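Local coordinates for probable branched-chain amino acid ABC transporter, amino acid binding protein (Thermus thermophilus, PDB 3LKB) that probably binds branched-chain amino acids such as valine and delivers them to an ABC transporter for uptake into the cell, at residues Ser125-Glu135 with Pro372-Lys380; Ala334-Glu342 with Thr351-Leu359. The protein carries 2 engineered substitutions. One frame throughout, in Å; residues are numbered along the deposited sequence.

Contact 1. Residues Ser125-Glu135 with Pro372-Lys380; sequences SYSEQVVALLE and PFTSALFRK. With VAL (valine), chain C.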
# COMPACT_ATOMS: atom_id res chain seq x y z
N SER A 125 24.96 -3.95 -5.19
CA SER A 125 24.66 -3.23 -3.97
C SER A 125 24.29 -1.79 -4.33
O SER A 125 24.57 -1.35 -5.46
CB SER A 125 25.87 -3.27 -3.05
OG SER A 125 26.96 -2.53 -3.58
N TYR A 126 23.69 -1.07 -3.38
CA TYR A 126 23.42 0.36 -3.53
C TYR A 126 24.70 1.12 -3.84
O TYR A 126 24.71 1.99 -4.70
CB TYR A 126 22.79 0.99 -2.25
CG TYR A 126 21.49 0.35 -1.81
CD1 TYR A 126 20.49 0.12 -2.73
CD2 TYR A 126 21.26 -0.04 -0.45
CE1 TYR A 126 19.33 -0.43 -2.37
CE2 TYR A 126 20.07 -0.62 -0.09
CZ TYR A 126 19.12 -0.81 -1.08
OH TYR A 126 17.92 -1.36 -0.87
N SER A 127 25.76 0.79 -3.10
CA SER A 127 27.09 1.38 -3.34
C SER A 127 27.66 1.23 -4.76
O SER A 127 28.07 2.23 -5.37
CB SER A 127 28.10 0.82 -2.33
OG SER A 127 27.72 1.26 -1.05
N GLU A 128 27.67 0.01 -5.29
CA GLU A 128 28.16 -0.19 -6.66
C GLU A 128 27.33 0.65 -7.65
O GLU A 128 27.87 1.30 -8.53
CB GLU A 128 28.12 -1.68 -7.06
CG GLU A 128 28.80 -1.98 -8.38
CD GLU A 128 29.37 -3.39 -8.51
OE1 GLU A 128 29.05 -4.32 -7.71
OE2 GLU A 128 30.18 -3.57 -9.42
N GLN A 129 26.01 0.59 -7.49
CA GLN A 129 25.03 1.35 -8.27
C GLN A 129 25.38 2.82 -8.24
O GLN A 129 25.54 3.44 -9.28
CB GLN A 129 23.58 1.10 -7.72
CG GLN A 129 23.10 -0.32 -8.01
CD GLN A 129 21.88 -0.72 -7.23
OE1 GLN A 129 21.12 0.11 -6.72
NE2 GLN A 129 21.71 -2.00 -7.10
N VAL A 130 25.52 3.39 -7.06
CA VAL A 130 25.80 4.78 -6.92
C VAL A 130 27.17 5.18 -7.49
O VAL A 130 27.25 6.14 -8.19
CB VAL A 130 25.60 5.30 -5.47
CG1 VAL A 130 26.25 6.55 -5.26
CG2 VAL A 130 24.23 5.44 -5.15
N VAL A 131 28.21 4.41 -7.22
CA VAL A 131 29.50 4.56 -7.82
C VAL A 131 29.47 4.39 -9.35
O VAL A 131 30.13 5.07 -10.04
CB VAL A 131 30.56 3.62 -7.15
CG1 VAL A 131 31.83 3.66 -7.81
CG2 VAL A 131 30.69 3.87 -5.75
N ALA A 132 28.66 3.48 -9.84
CA ALA A 132 28.54 3.33 -11.26
C ALA A 132 27.97 4.59 -11.90
O ALA A 132 28.47 5.03 -12.89
CB ALA A 132 27.76 2.09 -11.64
N LEU A 133 26.93 5.12 -11.32
CA LEU A 133 26.38 6.41 -11.71
C LEU A 133 27.40 7.59 -11.64
O LEU A 133 27.43 8.46 -12.53
CB LEU A 133 25.18 6.76 -10.80
CG LEU A 133 23.95 5.88 -11.01
CD1 LEU A 133 22.99 6.08 -9.90
CD2 LEU A 133 23.29 6.08 -12.41
N LEU A 134 28.19 7.65 -10.58
CA LEU A 134 29.20 8.70 -10.48
C LEU A 134 30.21 8.56 -11.57
O LEU A 134 30.68 9.59 -12.08
CB LEU A 134 29.92 8.71 -9.14
CG LEU A 134 29.05 9.08 -7.92
CD1 LEU A 134 29.82 8.87 -6.61
CD2 LEU A 134 28.53 10.49 -7.99
N GLU A 135 30.54 7.32 -11.95
CA GLU A 135 31.51 7.12 -13.00
C GLU A 135 30.90 7.71 -14.25
O GLU A 135 31.53 8.50 -14.96
CB GLU A 135 31.78 5.65 -13.23
CG GLU A 135 32.85 5.07 -12.31
CD GLU A 135 33.35 3.67 -12.78
OE1 GLU A 135 32.87 2.67 -12.16
OE2 GLU A 135 34.18 3.61 -13.76
N PRO A 372 25.88 -4.79 -19.70
CA PRO A 372 26.09 -5.12 -18.28
C PRO A 372 27.55 -4.91 -17.91
O PRO A 372 28.39 -5.26 -18.72
CB PRO A 372 25.74 -6.59 -18.23
CG PRO A 372 24.66 -6.74 -19.35
CD PRO A 372 25.18 -5.87 -20.43
N PHE A 373 27.83 -4.32 -16.75
CA PHE A 373 29.19 -4.14 -16.28
C PHE A 373 29.29 -4.18 -14.73
O PHE A 373 28.28 -4.00 -14.03
CB PHE A 373 29.81 -2.85 -16.88
CG PHE A 373 29.25 -1.54 -16.32
CD1 PHE A 373 29.96 -0.83 -15.35
CD2 PHE A 373 28.01 -1.01 -16.78
CE1 PHE A 373 29.46 0.38 -14.81
CE2 PHE A 373 27.46 0.19 -16.24
CZ PHE A 373 28.19 0.88 -15.24
N THR A 374 30.49 -4.46 -14.22
CA THR A 374 30.80 -4.36 -12.79
C THR A 374 31.69 -3.17 -12.58
O THR A 374 32.45 -2.79 -13.49
CB THR A 374 31.51 -5.62 -12.22
OG1 THR A 374 32.79 -5.78 -12.85
CG2 THR A 374 30.65 -6.89 -12.41
N SER A 375 31.61 -2.53 -11.42
CA SER A 375 32.44 -1.34 -11.16
C SER A 375 33.73 -1.68 -10.39
O SER A 375 33.69 -1.93 -9.19
CB SER A 375 31.67 -0.25 -10.41
OG SER A 375 32.57 0.78 -10.01
N ALA A 376 34.87 -1.68 -11.06
CA ALA A 376 36.13 -1.86 -10.33
C ALA A 376 36.37 -0.69 -9.36
O ALA A 376 36.88 -0.90 -8.23
CB ALA A 376 37.28 -2.00 -11.31
N LEU A 377 36.01 0.54 -9.76
CA LEU A 377 36.06 1.67 -8.81
C LEU A 377 35.36 1.38 -7.44
O LEU A 377 35.92 1.62 -6.35
CB LEU A 377 35.48 2.94 -9.42
CG LEU A 377 35.56 4.19 -8.53
CD1 LEU A 377 36.97 4.40 -7.97
CD2 LEU A 377 35.14 5.46 -9.29
N PHE A 378 34.13 0.88 -7.50
CA PHE A 378 33.45 0.42 -6.30
C PHE A 378 34.32 -0.51 -5.46
O PHE A 378 34.37 -0.39 -4.23
CB PHE A 378 32.13 -0.28 -6.63
CG PHE A 378 31.63 -1.17 -5.51
CD1 PHE A 378 31.22 -0.62 -4.31
CD2 PHE A 378 31.60 -2.53 -5.65
CE1 PHE A 378 30.78 -1.43 -3.25
CE2 PHE A 378 31.15 -3.33 -4.62
CZ PHE A 378 30.75 -2.78 -3.40
N ARG A 379 34.98 -1.46 -6.11
CA ARG A 379 35.78 -2.38 -5.32
C ARG A 379 37.02 -1.69 -4.72
O ARG A 379 37.32 -1.93 -3.55
CB ARG A 379 36.13 -3.66 -6.08
CG ARG A 379 34.96 -4.51 -6.41
CD ARG A 379 35.25 -5.37 -7.61
NE ARG A 379 34.18 -6.33 -7.91
CZ ARG A 379 32.93 -6.04 -8.31
NH1 ARG A 379 32.53 -4.79 -8.49
NH2 ARG A 379 32.07 -7.02 -8.57
N LYS A 380 37.68 -0.79 -5.46
CA LYS A 380 38.78 -0.05 -4.81
C LYS A 380 38.34 0.77 -3.59
O LYS A 380 38.91 0.62 -2.54
CB LYS A 380 39.69 0.76 -5.75
CG LYS A 380 39.01 1.71 -6.70
CD LYS A 380 38.91 1.16 -8.21
CE LYS A 380 40.13 1.51 -9.14
NZ LYS A 380 39.78 1.80 -10.57
N VAL C . 13.75 -0.01 0.62
CA VAL C . 14.91 -0.97 0.75
C VAL C . 14.53 -2.39 0.98
O VAL C . 14.44 -3.05 -0.03
CB VAL C . 15.86 -0.63 1.88
CG1 VAL C . 15.24 -0.79 3.18
CG2 VAL C . 16.96 -1.48 1.79

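Contact 2. Residues Ala334-Glu342 with Thr351-Leu359; sequences AVSTKQGVE and TGAEGLRIL. With NA (sodium ion), chain E.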
# COMPACT_ATOMS: atom_id res chain seq x y z
N ALA A 334 17.72 -11.05 -14.07
CA ALA A 334 18.74 -10.04 -14.00
C ALA A 334 19.72 -10.27 -15.10
O ALA A 334 19.83 -11.40 -15.59
CB ALA A 334 19.47 -10.10 -12.62
N VAL A 335 20.46 -9.23 -15.45
CA VAL A 335 21.44 -9.25 -16.51
C VAL A 335 22.68 -10.08 -16.10
O VAL A 335 22.85 -10.40 -14.94
CB VAL A 335 21.87 -7.81 -16.87
CG1 VAL A 335 20.70 -7.03 -17.33
CG2 VAL A 335 22.55 -7.10 -15.69
N SER A 336 23.51 -10.46 -17.06
CA SER A 336 24.79 -11.09 -16.76
C SER A 336 25.91 -10.43 -17.59
O SER A 336 25.66 -9.88 -18.69
CB SER A 336 24.70 -12.60 -16.98
OG SER A 336 24.17 -12.89 -18.25
N THR A 337 27.13 -10.38 -17.06
CA THR A 337 28.23 -9.84 -17.91
C THR A 337 28.52 -10.80 -19.08
O THR A 337 28.07 -11.95 -19.06
CB THR A 337 29.46 -9.54 -17.11
OG1 THR A 337 29.89 -10.75 -16.48
CG2 THR A 337 29.13 -8.49 -16.03
N LYS A 338 29.21 -10.35 -20.13
CA LYS A 338 29.44 -11.28 -21.24
C LYS A 338 30.44 -12.30 -20.78
O LYS A 338 30.47 -13.42 -21.25
CB LYS A 338 29.83 -10.59 -22.54
CG LYS A 338 30.92 -9.54 -22.49
CD LYS A 338 31.31 -9.23 -23.93
CE LYS A 338 31.51 -10.58 -24.70
NZ LYS A 338 31.72 -10.46 -26.17
N GLN A 339 31.21 -11.88 -19.80
CA GLN A 339 32.03 -12.74 -18.95
C GLN A 339 31.25 -13.78 -18.09
O GLN A 339 31.61 -14.97 -18.02
CB GLN A 339 32.81 -11.80 -18.00
CG GLN A 339 33.60 -10.69 -18.72
CD GLN A 339 34.80 -11.26 -19.52
OE1 GLN A 339 35.39 -12.27 -19.11
NE2 GLN A 339 35.13 -10.63 -20.66
N GLY A 340 30.21 -13.30 -17.40
CA GLY A 340 29.69 -13.97 -16.21
C GLY A 340 28.44 -14.75 -16.48
O GLY A 340 28.02 -14.89 -17.64
N VAL A 341 27.87 -15.26 -15.40
CA VAL A 341 26.55 -15.88 -15.41
C VAL A 341 25.61 -15.05 -14.55
O VAL A 341 26.05 -14.08 -13.92
CB VAL A 341 26.60 -17.37 -14.95
CG1 VAL A 341 27.00 -18.28 -16.13
CG2 VAL A 341 27.57 -17.56 -13.81
N GLU A 342 24.33 -15.42 -14.53
CA GLU A 342 23.31 -14.62 -13.87
C GLU A 342 23.39 -14.77 -12.34
O GLU A 342 23.98 -13.92 -11.68
CB GLU A 342 21.92 -14.97 -14.37
CG GLU A 342 20.83 -13.96 -13.97
CD GLU A 342 19.41 -14.45 -14.34
OE1 GLU A 342 19.30 -15.35 -15.23
OE2 GLU A 342 18.41 -13.93 -13.76
N THR A 351 27.17 -12.10 -3.74
CA THR A 351 26.35 -11.26 -4.60
C THR A 351 25.94 -12.05 -5.79
O THR A 351 26.79 -12.54 -6.48
CB THR A 351 27.12 -10.00 -5.09
OG1 THR A 351 27.40 -9.18 -3.95
CG2 THR A 351 26.25 -9.21 -6.02
N GLY A 352 24.64 -12.16 -6.07
CA GLY A 352 24.19 -13.05 -7.16
C GLY A 352 24.50 -12.53 -8.57
O GLY A 352 25.46 -12.96 -9.19
N ALA A 353 23.70 -11.60 -9.04
CA ALA A 353 23.95 -10.91 -10.28
C ALA A 353 24.89 -9.73 -10.04
O ALA A 353 24.47 -8.65 -9.64
CB ALA A 353 22.63 -10.40 -10.83
N GLU A 354 26.17 -9.93 -10.32
CA GLU A 354 27.16 -8.90 -10.07
C GLU A 354 27.18 -7.77 -11.14
O GLU A 354 27.82 -6.73 -10.93
CB GLU A 354 28.55 -9.56 -9.86
CG GLU A 354 29.28 -10.07 -11.11
CD GLU A 354 28.62 -11.27 -11.85
OE1 GLU A 354 27.70 -11.95 -11.28
OE2 GLU A 354 29.06 -11.53 -13.00
N GLY A 355 26.52 -7.97 -12.27
CA GLY A 355 26.41 -6.91 -13.28
C GLY A 355 25.19 -6.02 -13.11
O GLY A 355 24.16 -6.40 -12.50
N LEU A 356 25.32 -4.80 -13.64
CA LEU A 356 24.24 -3.83 -13.65
C LEU A 356 24.39 -3.05 -14.95
O LEU A 356 25.41 -3.22 -15.65
CB LEU A 356 24.28 -2.91 -12.41
CG LEU A 356 25.59 -2.21 -12.03
CD1 LEU A 356 26.00 -1.23 -13.06
CD2 LEU A 356 25.44 -1.50 -10.72
N ARG A 357 23.38 -2.26 -15.29
CA ARG A 357 23.48 -1.32 -16.39
C ARG A 357 22.95 0.03 -15.93
O ARG A 357 22.31 0.14 -14.87
CB ARG A 357 22.63 -1.78 -17.60
CG ARG A 357 22.81 -3.22 -18.10
CD ARG A 357 21.84 -3.51 -19.20
NE ARG A 357 20.49 -3.81 -18.71
CZ ARG A 357 19.45 -4.14 -19.48
NH1 ARG A 357 19.60 -4.21 -20.81
NH2 ARG A 357 18.25 -4.38 -18.92
N ILE A 358 23.25 1.06 -16.70
CA ILE A 358 22.57 2.33 -16.57
C ILE A 358 21.51 2.40 -17.68
O ILE A 358 21.79 2.12 -18.86
CB ILE A 358 23.55 3.51 -16.69
CG1 ILE A 358 24.79 3.35 -15.78
CG2 ILE A 358 22.88 4.89 -16.58
CD1 ILE A 358 24.50 3.18 -14.40
N LEU A 359 20.29 2.76 -17.30
CA LEU A 359 19.22 2.95 -18.28
C LEU A 359 18.78 4.41 -18.25
O LEU A 359 18.92 5.07 -17.21
CB LEU A 359 18.04 1.99 -18.03
CG LEU A 359 18.50 0.51 -17.92
CD1 LEU A 359 18.81 -0.00 -16.53
CD2 LEU A 359 17.57 -0.47 -18.57
NA NA E . 27.56 -13.76 -8.19
O HOH W 1 29.48 -14.27 -13.03
O HOH W 2 29.75 -13.22 -8.67

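Contact 1. Residues Ser125-Glu135 with Pro372-Lys380
The F378 ring lies with one face against E128, whose CB is 4.0 Å from the ring centroid and 20° off the normal, a CH-pi contact. R379 NH1 sits at the rim of the same ring, in its plane, and S127 CB meets CE1 obliquely. The guanidinium of R379 has T374 OG1 over one face and E128 OE2 at its edge. E128, with CG anti to the backbone N (chi1 -171°), runs out extended across the ring. E128 OE2 is gripped twice: S375 N comes in at 2.7 Å on the anti lone pair, and R379 NH1 reaches it at 2.8 Å from above the carboxylate plane, a salt bridge. With an alanine here, S375 N and R379 NH1 would probably lose their shared acceptor, leaving the guanidinium to the longer bond from NH1 to S375 O. S375 OG works in both directions, donating to E135 OE1 (2.9 Å) and accepting from F378 N (3.0 Å). Between these polar groups V131 CG1 packs on L377 CG, while A132 CB abuts F373 CZ at 3.8 Å. S125 and S375 are both N-caps, S125 OG accepting from E128 N. Two serine-capped helix starts thus pack at 120°, joining the C-terminal helix to helix 126-140, which begins at Y126 of the valine pocket in this member of the leucine-binding protein family, a periplasmic binding protein fold.

Contact 2. Residues Ala334-Glu342 with Thr351-Leu359
V335 is wedged against G355 and R357 where the chain leaves a sodium-binding loop and enters strand 357-362, an antiparallel strand of the large mixed sheet in this periplasmic binding protein fold. The two methyls of V335 divide the work. V335 CG2 rests on the carbonyl of G355, 3.6 Å from G355 O. V335 CG1, anti to the carbonyl carbon (chi1 -60°), lies over one face of the R357 guanidinium, 3.5 Å from R357 NE, with L359 CD2 over the opposite face. The charge of R357 is met by a salt bridge to E260, and V335 CG1 gives the guanidinium an apolar neighbour. Two residues before G355, A353 touches A334: its CB is 3.6 Å from A334 CB, and its CA makes a bent CA-H...O contact with E342 O. E342 O also stands 3.1 Å from G352 O, two acceptors side by side, an approach probably eased by the sodium ion that G352 O binds. The third large contributor, E354, is bent at chi2 (-66°), which folds the carboxylate back over the loop 334-342. It crosses T337 at about a right angle without bonding to OG1, and OE1 lies near the sodium ion without being one of its ligands, where its negative charge would probably reinforce the field around the cation. T351 O, G352 O, a water and two oxygens of D344 complete the metal shell. The other carboxylate oxygen, E354 OE2, accepts from a water at 2.8 Å, and that same water accepts from V341 N at 3.0 Å.

Both contacts are largely buried and their centres lie 12 Å apart, contact 2 nested along the chain inside the long loop closed by contact 1. They differ in elements and chemistry. Contact 1 joins two helix starts through direct hydrogen bonds, a salt bridge and an aromatic face; contact 2 joins irregular loops and the beginning of a strand through methyl packing, a bridging water and backbone carbonyls beside a sodium ion. They are stitched together directly: F373 N probably hydrogen-bonds to L356 O at 2.9 Å, and L133 CD2 packs on I358 CD1, placing strand 357-362 against helix 126-140. Contact 1 holds a residue of the valine pocket, contact 2 two of the metal site.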